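Local structure of LBCATS-a (Synthetic construct, 5EY5) at residues Ile4-Phe8 and Ser171-Tyr175; Phe82-Arg86 and Glu117-Val123; Leu131-Glu135 and Arg162-Ile166. The protein probably works as the alpha subunit of tryptophan synthase, a TIM-barrel enzyme that cleaves indole-3-glycerol phosphate to indole and glyceraldehyde 3-phosphate. All coordinates share one frame; numbering follows the deposited sequence.

Contact 1. Residues Ile4-Phe8 and Ser171-Tyr175. With G3P (sn-glycerol-3-phosphate), chain E.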
loop_
_atom_site.group_PDB
_atom_site.type_symbol
_atom_site.label_atom_id
_atom_site.label_comp_id
_atom_site.label_asym_id
_atom_site.label_seq_id
_atom_site.Cartn_x
_atom_site.Cartn_y
_atom_site.Cartn_z
ATOM N N ILE A 4 51.476 25.798 -19.602
ATOM C CA ILE A 4 50.306 26.666 -19.721
ATOM C C ILE A 4 50.731 28.126 -19.675
ATOM O O ILE A 4 50.331 28.938 -20.519
ATOM C CB ILE A 4 49.278 26.348 -18.625
ATOM C CG1 ILE A 4 48.684 24.945 -18.833
ATOM C CG2 ILE A 4 48.180 27.392 -18.639
ATOM C CD1 ILE A 4 47.829 24.481 -17.666
ATOM N N ALA A 5 51.559 28.477 -18.693
ATOM C CA ALA A 5 52.067 29.842 -18.606
ATOM C C ALA A 5 52.835 30.225 -19.867
ATOM O O ALA A 5 52.654 31.322 -20.402
ATOM C CB ALA A 5 52.945 29.998 -17.365
ATOM N N GLU A 6 53.697 29.327 -20.359
ATOM C CA GLU A 6 54.466 29.630 -21.567
ATOM C C GLU A 6 53.550 29.896 -22.755
ATOM O O GLU A 6 53.758 30.849 -23.510
ATOM C CB GLU A 6 55.429 28.488 -21.894
ATOM C CG GLU A 6 56.333 28.095 -20.752
ATOM C CD GLU A 6 57.354 27.038 -21.138
ATOM O OE1 GLU A 6 57.085 26.250 -22.074
ATOM O OE2 GLU A 6 58.430 27.000 -20.500
ATOM N N ALA A 7 52.517 29.073 -22.924
ATOM C CA ALA A 7 51.569 29.279 -24.012
ATOM C C ALA A 7 50.887 30.647 -23.934
ATOM O O ALA A 7 50.769 31.342 -24.947
ATOM C CB ALA A 7 50.528 28.171 -23.998
ATOM N N PHE A 8 50.399 31.036 -22.753
ATOM C CA PHE A 8 49.669 32.302 -22.635
ATOM C C PHE A 8 50.601 33.486 -22.837
ATOM O O PHE A 8 50.223 34.484 -23.464
ATOM C CB PHE A 8 48.975 32.410 -21.274
ATOM C CG PHE A 8 47.614 31.775 -21.234
ATOM C CD1 PHE A 8 46.545 32.340 -21.922
ATOM C CD2 PHE A 8 47.400 30.623 -20.503
ATOM C CE1 PHE A 8 45.275 31.746 -21.895
ATOM C CE2 PHE A 8 46.140 30.022 -20.471
ATOM C CZ PHE A 8 45.076 30.591 -21.165
ATOM N N SER A 171 45.831 28.536 -10.453
ATOM C CA SER A 171 47.053 28.684 -11.224
ATOM C C SER A 171 46.776 28.200 -12.641
ATOM O O SER A 171 45.803 27.485 -12.894
ATOM C CB SER A 171 48.231 27.926 -10.589
ATOM O OG SER A 171 47.913 26.556 -10.392
ATOM N N GLY A 172 47.636 28.603 -13.564
ATOM C CA GLY A 172 47.428 28.267 -14.958
ATOM C C GLY A 172 46.482 29.252 -15.612
ATOM O O GLY A 172 46.909 30.192 -16.284
ATOM N N PHE A 173 45.183 29.050 -15.440
ATOM C CA PHE A 173 44.243 30.088 -15.816
ATOM C C PHE A 173 43.025 29.971 -14.915
ATOM O O PHE A 173 42.902 29.042 -14.113
ATOM C CB PHE A 173 43.883 30.027 -17.310
ATOM C CG PHE A 173 43.347 28.693 -17.785
ATOM C CD1 PHE A 173 41.981 28.493 -17.928
ATOM C CD2 PHE A 173 44.206 27.660 -18.136
ATOM C CE1 PHE A 173 41.478 27.281 -18.387
ATOM C CE2 PHE A 173 43.707 26.451 -18.602
ATOM C CZ PHE A 173 42.340 26.265 -18.731
ATOM N N VAL A 174 42.155 30.957 -15.016
ATOM C CA VAL A 174 40.843 30.895 -14.391
ATOM C C VAL A 174 39.835 30.511 -15.461
ATOM O O VAL A 174 39.780 31.122 -16.540
ATOM C CB VAL A 174 40.460 32.227 -13.725
ATOM C CG1 VAL A 174 39.043 32.134 -13.165
ATOM C CG2 VAL A 174 41.445 32.557 -12.625
ATOM N N TYR A 175 39.035 29.513 -15.157
ATOM C CA TYR A 175 37.992 29.042 -16.054
ATOM C C TYR A 175 36.705 29.783 -15.703
ATOM O O TYR A 175 36.139 29.582 -14.626
ATOM C CB TYR A 175 37.861 27.533 -15.902
ATOM C CG TYR A 175 37.042 26.820 -16.958
ATOM C CD1 TYR A 175 37.338 25.511 -17.318
ATOM C CD2 TYR A 175 35.945 27.430 -17.547
ATOM C CE1 TYR A 175 36.578 24.847 -18.258
ATOM C CE2 TYR A 175 35.185 26.782 -18.481
ATOM C CZ TYR A 175 35.499 25.494 -18.837
ATOM O OH TYR A 175 34.721 24.866 -19.778
HETATM O O1 G3P E . 35.913 22.565 -20.712
HETATM C C1 G3P E . 34.682 21.927 -20.547
HETATM C C2 G3P E . 33.906 21.903 -21.859
HETATM O O2 G3P E . 32.904 20.936 -21.724
HETATM C C3 G3P E . 33.320 23.288 -22.206
HETATM O O1P G3P E . 31.915 23.319 -22.106
HETATM O O4P G3P E . 30.993 21.499 -23.651
HETATM O O2P G3P E . 29.579 23.543 -23.289
HETATM O O3P G3P E . 31.608 23.721 -24.633
HETATM P P G3P E . 30.998 23.010 -23.448
#

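Contact 2. Residues Phe82-Arg86 and Glu117-Val123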
loop_
_atom_site.group_PDB
_atom_site.type_symbol
_atom_site.label_atom_id
_atom_site.label_comp_id
_atom_site.label_asym_id
_atom_site.label_seq_id
_atom_site.Cartn_x
_atom_site.Cartn_y
_atom_site.Cartn_z
ATOM N N PHE A 82 47.141 8.365 -19.270
ATOM C CA PHE A 82 48.545 8.667 -18.987
ATOM C C PHE A 82 49.474 8.080 -20.046
ATOM O O PHE A 82 50.399 8.750 -20.520
ATOM C CB PHE A 82 48.922 8.140 -17.604
ATOM C CG PHE A 82 48.487 9.029 -16.469
ATOM C CD1 PHE A 82 48.640 10.404 -16.547
ATOM C CD2 PHE A 82 47.943 8.486 -15.318
ATOM C CE1 PHE A 82 48.246 11.217 -15.497
ATOM C CE2 PHE A 82 47.553 9.300 -14.263
ATOM C CZ PHE A 82 47.696 10.658 -14.355
ATOM N N GLU A 83 49.270 6.809 -20.408
ATOM C CA GLU A 83 50.127 6.203 -21.420
ATOM C C GLU A 83 49.957 6.900 -22.763
ATOM O O GLU A 83 50.926 7.073 -23.510
ATOM C CB GLU A 83 49.833 4.708 -21.545
ATOM N N MET A 84 48.729 7.298 -23.091
ATOM C CA MET A 84 48.507 8.055 -24.317
ATOM C C MET A 84 49.226 9.397 -24.265
ATOM O O MET A 84 49.847 9.812 -25.250
ATOM C CB MET A 84 47.007 8.253 -24.549
ATOM C CG MET A 84 46.660 8.715 -25.955
ATOM S SD MET A 84 45.370 9.967 -25.924
ATOM C CE MET A 84 46.343 11.364 -25.382
ATOM N N VAL A 85 49.166 10.088 -23.120
ATOM C CA VAL A 85 49.903 11.348 -22.992
ATOM C C VAL A 85 51.402 11.114 -23.132
ATOM O O VAL A 85 52.123 11.941 -23.712
ATOM C CB VAL A 85 49.546 12.048 -21.659
ATOM C CG1 VAL A 85 50.389 13.313 -21.463
ATOM C CG2 VAL A 85 48.078 12.390 -21.640
ATOM N N ARG A 86 51.899 9.973 -22.657
ATOM C CA ARG A 86 53.326 9.713 -22.820
ATOM C C ARG A 86 53.670 9.407 -24.271
ATOM O O ARG A 86 54.707 9.854 -24.772
ATOM C CB ARG A 86 53.775 8.584 -21.891
ATOM C CG ARG A 86 53.879 9.030 -20.434
ATOM C CD ARG A 86 54.643 8.036 -19.569
ATOM N NE ARG A 86 54.064 6.695 -19.626
ATOM C CZ ARG A 86 53.090 6.258 -18.828
ATOM N NH1 ARG A 86 52.577 7.055 -17.895
ATOM N NH2 ARG A 86 52.631 5.019 -18.962
ATOM N N GLU A 117 52.193 11.276 -11.132
ATOM C CA GLU A 117 52.079 10.709 -12.470
ATOM C C GLU A 117 51.766 11.785 -13.506
ATOM O O GLU A 117 52.210 11.681 -14.659
ATOM C CB GLU A 117 51.011 9.618 -12.496
ATOM C CG GLU A 117 50.753 9.041 -13.873
ATOM C CD GLU A 117 51.771 7.980 -14.273
ATOM O OE1 GLU A 117 51.347 6.891 -14.716
ATOM O OE2 GLU A 117 52.988 8.232 -14.141
ATOM N N CYS A 118 51.017 12.825 -13.125
ATOM C CA CYS A 118 50.804 13.941 -14.040
ATOM C C CYS A 118 52.127 14.552 -14.464
ATOM O O CYS A 118 52.369 14.769 -15.656
ATOM C CB CYS A 118 49.920 15.011 -13.397
ATOM S SG CYS A 118 48.171 14.631 -13.453
ATOM N N ALA A 119 52.998 14.839 -13.491
ATOM C CA ALA A 119 54.256 15.505 -13.793
ATOM C C ALA A 119 55.171 14.613 -14.614
ATOM O O ALA A 119 55.903 15.105 -15.476
ATOM C CB ALA A 119 54.950 15.941 -12.502
ATOM N N GLU A 120 55.129 13.305 -14.384
ATOM C CA GLU A 120 56.040 12.432 -15.115
ATOM C C GLU A 120 55.533 12.152 -16.524
ATOM O O GLU A 120 56.329 12.032 -17.463
ATOM C CB GLU A 120 56.259 11.128 -14.346
ATOM C CG GLU A 120 56.671 11.338 -12.901
ATOM C CD GLU A 120 57.188 10.071 -12.257
ATOM O OE1 GLU A 120 58.399 10.007 -11.954
ATOM O OE2 GLU A 120 56.385 9.136 -12.064
ATOM N N ALA A 121 54.219 12.037 -16.691
ATOM C CA ALA A 121 53.673 11.796 -18.022
ATOM C C ALA A 121 53.718 13.048 -18.893
ATOM O O ALA A 121 53.920 12.949 -20.108
ATOM C CB ALA A 121 52.243 11.281 -17.920
ATOM N N GLY A 122 53.530 14.222 -18.305
ATOM C CA GLY A 122 53.592 15.449 -19.072
ATOM C C GLY A 122 52.246 16.142 -19.134
ATOM O O GLY A 122 51.879 16.709 -20.168
ATOM N N VAL A 123 51.497 16.086 -18.034
ATOM C CA VAL A 123 50.200 16.751 -17.919
ATOM C C VAL A 123 50.416 18.049 -17.164
ATOM O O VAL A 123 50.898 18.042 -16.029
ATOM C CB VAL A 123 49.168 15.881 -17.191
ATOM C CG1 VAL A 123 47.928 16.734 -16.826
ATOM C CG2 VAL A 123 48.767 14.682 -18.043
#

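Contact 3. Residues Leu131-Glu135 and Arg162-Ile166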
loop_
_atom_site.group_PDB
_atom_site.type_symbol
_atom_site.label_atom_id
_atom_site.label_comp_id
_atom_site.label_asym_id
_atom_site.label_seq_id
_atom_site.Cartn_x
_atom_site.Cartn_y
_atom_site.Cartn_z
ATOM N N LEU A 131 35.321 20.055 -7.191
ATOM C CA LEU A 131 36.254 20.307 -6.087
ATOM C C LEU A 131 36.424 21.801 -5.828
ATOM O O LEU A 131 37.264 22.458 -6.461
ATOM C CB LEU A 131 37.612 19.667 -6.380
ATOM C CG LEU A 131 38.606 19.654 -5.211
ATOM C CD1 LEU A 131 38.102 18.769 -4.081
ATOM C CD2 LEU A 131 39.999 19.238 -5.653
ATOM N N PRO A 132 35.666 22.384 -4.906
ATOM C CA PRO A 132 35.875 23.796 -4.576
ATOM C C PRO A 132 37.157 23.986 -3.783
ATOM O O PRO A 132 37.674 23.036 -3.173
ATOM C CB PRO A 132 34.634 24.161 -3.740
ATOM C CG PRO A 132 34.113 22.880 -3.234
ATOM C CD PRO A 132 34.458 21.836 -4.261
ATOM N N PRO A 133 37.722 25.197 -3.801
ATOM C CA PRO A 133 38.877 25.491 -2.932
ATOM C C PRO A 133 38.780 24.947 -1.512
ATOM O O PRO A 133 39.766 24.399 -1.011
ATOM C CB PRO A 133 38.913 27.025 -2.955
ATOM C CG PRO A 133 38.537 27.343 -4.393
ATOM C CD PRO A 133 37.454 26.302 -4.744
ATOM N N GLU A 134 37.630 25.070 -0.844
ATOM C CA GLU A 134 37.559 24.635 0.548
ATOM C C GLU A 134 37.836 23.141 0.707
ATOM O O GLU A 134 38.216 22.705 1.800
ATOM C CB GLU A 134 36.199 24.995 1.155
ATOM C CG GLU A 134 35.735 26.419 0.860
ATOM C CD GLU A 134 34.994 26.526 -0.466
ATOM O OE1 GLU A 134 33.749 26.627 -0.446
ATOM O OE2 GLU A 134 35.653 26.493 -1.525
ATOM N N GLU A 135 37.675 22.356 -0.353
ATOM C CA GLU A 135 37.956 20.925 -0.324
ATOM C C GLU A 135 39.239 20.558 -1.061
ATOM O O GLU A 135 39.602 19.375 -1.096
ATOM C CB GLU A 135 36.791 20.143 -0.944
ATOM C CG GLU A 135 35.408 20.595 -0.516
ATOM C CD GLU A 135 35.090 20.197 0.910
ATOM O OE1 GLU A 135 35.989 19.649 1.582
ATOM O OE2 GLU A 135 33.945 20.424 1.356
ATOM N N ARG A 162 33.771 35.012 -3.103
ATOM C CA ARG A 162 34.155 33.691 -3.571
ATOM C C ARG A 162 35.212 33.773 -4.675
ATOM O O ARG A 162 36.096 32.913 -4.752
ATOM C CB ARG A 162 32.907 32.946 -4.031
ATOM C CG ARG A 162 33.157 31.526 -4.331
ATOM C CD ARG A 162 31.990 30.622 -3.958
ATOM N NE ARG A 162 32.537 29.279 -3.981
ATOM C CZ ARG A 162 32.912 28.618 -2.900
ATOM N NH1 ARG A 162 32.722 29.161 -1.702
ATOM N NH2 ARG A 162 33.444 27.410 -3.022
ATOM N N ILE A 163 35.161 34.811 -5.513
ATOM C CA ILE A 163 36.186 34.986 -6.543
ATOM C C ILE A 163 37.554 35.221 -5.906
ATOM O O ILE A 163 38.534 34.551 -6.246
ATOM C CB ILE A 163 35.808 36.130 -7.500
ATOM C CG1 ILE A 163 34.576 35.759 -8.324
ATOM C CG2 ILE A 163 36.989 36.473 -8.420
ATOM C CD1 ILE A 163 33.855 36.985 -8.877
ATOM N N LYS A 164 37.650 36.193 -4.992
ATOM C CA LYS A 164 38.903 36.412 -4.273
ATOM C C LYS A 164 39.484 35.091 -3.821
ATOM O O LYS A 164 40.650 34.776 -4.079
ATOM C CB LYS A 164 38.682 37.302 -3.051
ATOM C CG LYS A 164 38.121 38.646 -3.353
ATOM C CD LYS A 164 39.066 39.435 -4.219
ATOM N N MET A 165 38.651 34.305 -3.145
ATOM C CA MET A 165 39.087 33.037 -2.583
ATOM C C MET A 165 39.473 32.045 -3.680
ATOM O O MET A 165 40.473 31.324 -3.551
ATOM C CB MET A 165 37.974 32.501 -1.685
ATOM C CG MET A 165 38.363 31.362 -0.791
ATOM S SD MET A 165 38.228 29.861 -1.745
ATOM C CE MET A 165 36.569 30.047 -2.397
ATOM N N ILE A 166 38.706 31.997 -4.773
ATOM C CA ILE A 166 39.055 31.107 -5.880
ATOM C C ILE A 166 40.386 31.525 -6.493
ATOM O O ILE A 166 41.328 30.733 -6.583
ATOM C CB ILE A 166 37.942 31.087 -6.942
ATOM C CG1 ILE A 166 36.740 30.252 -6.469
ATOM C CG2 ILE A 166 38.494 30.543 -8.241
ATOM C CD1 ILE A 166 35.417 30.596 -7.178
#

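Contact 1. Residues Ile4-Phe8 and Ser171-Tyr175
Ile4 and Phe8, one turn apart on helix 3-14, press against Gly172 and Phe173 at the entrance of strand 174-177, and so bring the N-terminal helix of this TIM barrel against the end where its strands begin. The tight part is apolar and built from three side chains and a glycine. Both Ile4 and Phe8 have their CB turned toward the other segment. Ile4 CG2, which stands opposite the backbone N across the CA-CB bond, reaches the edge of the Phe173 ring, 4.0 Å from Phe173 CD2, and also lies over Gly172, 3.9 Å from its CA. The same methyl lies in the plane of the Phe8 ring, at its edge, and therefore fills the corner between the two aromatics. Those rings meet obliquely, as neither a stack nor an edge-to-face pair: their planes are 55° apart, their centroids 5.9 Å apart, and Phe8 CE2 comes within 3.8 Å of Phe173 CD2. Outside the pair, Phe8 also touches Ile47 and Pro207, while Phe173 lies on Ile151 and Glu49.

The other side of the helix is looser. Ala5, Glu6 and Ala7 are partly exposed, and the Glu6 side chain is poorly ordered. No hydrogen bond joins the segments, which bury 172 Å² in all. Gly172 is partly exposed too, but its backbone is constrained: at phi 84° a CB would collide with the carbonyl O of Ser171, and would also stand 3.6 Å from Ile4 CD1. Two residues beyond Phe173 the strand reaches the ligand pocket. There Tyr175 meets sn-glycerol-3-phosphate near its ring plane, its OH donating a 2.8 Å hydrogen bond to G3P O1.

Contact 2. Residues Phe82-Arg86 and Glu117-Val123
Phe82 and Val85 of helix 78-91 pack on Glu117, Ala121 and Val123, joining two neighbouring outer helices of the TIM barrel. The short axes of 82-86 and 117-121 run nearly parallel, at 25°, with a closest approach of 9.8 Å. Phe82 carries much of the contact and can be followed outward. Phe82 CB lies 4.0 Å from Glu117 OE1. From CG onward one face of the ring is covered by Glu117 CG in a CH-pi contact. Along one edge, Phe82 CD1 meets Ala121 CB at 4.0 Å, and Phe82 CE1 meets Cys118 SG, also at 4.0 Å, with the sulfur in the ring plane. Phe82 CZ, the tip, comes to 3.9 Å from Glu117 CB. Phe99 of strand 97-100 meets the ring as well, linking the helix pair to the barrel wall. A leucine in place of Phe82 would probably open a gap beside Cys118 SG and Ala121 CB and leave Glu117 CG without its aromatic face. Where helix 111-121 ends at Gly122, Val85 CG1 packs 4.0 Å from Val123 CG2. Arg86 is partly exposed; its CG packs on Ala121, and its chain, bent at chi3 (-56°), brings the guanidinium edge to Glu117, where Arg86 NH1 forms a weak salt-bridge hydrogen bond, 3.4 Å, to Glu117 OE1.

Contact 3. Residues Leu131-Glu135 and Arg162-Ile166
The loop that follows strand 125-127 of the TIM barrel packs Pro133 and Glu134 against Arg162 and Met165, on the helix that follows strand 149-154. The polar part of the contact is the salt bridge of Glu134 with Arg162. Bent at chi2 (86°), the glutamate chain turns its carboxylate to the end of the guanidinium group. Glu134 OE1 takes two N-H groups of Arg162: NH2 at 2.7 Å, with a fairly straight angle of 152°, on the syn side, and NH1 at 3.0 Å, which arrives from above the carboxylate plane. Both bonds lie in the guanidinium plane. Arg162 NH2 has in addition a weak bond to Glu134 OE2 at 2.8 Å. Since both nitrogens converge on one oxygen, and the two planes stand 61° apart, this is not the side-by-side pairing of two flat groups. The third nitrogen, NE, is engaged by an acidic side chain of the chain of another protein, so Arg162 divides its charge between two carboxylates, which probably fix the orientation of the guanidinium group.

Beside the salt bridge, Met165 and Pro133 supply the apolar part: Met165 SD lies against the Pro133 ring, 3.7 Å from Pro133 CG. Pro133 CG also meets Ile166 CG1 at 4.0 Å. The guanidinium itself has Met165 CE over its centre, and at its edge Pro132 CB comes within 3.5 Å of Arg162 NH2. The loop is held in a turn by Glu135 N bonding to Pro132 O at 2.9 Å.

Pro132, Glu134, Glu135 and Arg162 also touch that other protein chain, consistent with the alpha-beta interface of tryptophan synthase. On the inner side, Pro133 and Ile166 both rest on Phe152 of strand 149-154, which places the loop and helix 160-169 over the same strand.

The three contacts belong to one barrel and differ in their distance from the ligand. Contact 1 reaches the ligand directly, through Tyr175, whereas contact 2 stays outside the pocket: the Val123 side chain is about 14 Å from sn-glycerol-3-phosphate. Contact 3 faces another protein chain, yet it is tied to contact 1 by sequence, because helix 160-169 leads into strand 174-177; their nearest atoms are about 5 Å apart, and their centres about 18 Å. Contacts 1 and 2 also have centres about 18 Å apart, with nearest atoms at about 7 Å. Contacts 2 and 3 are more distant, about 27 Å between centres, and follow one another in the chain, both within the span joined by contact 1.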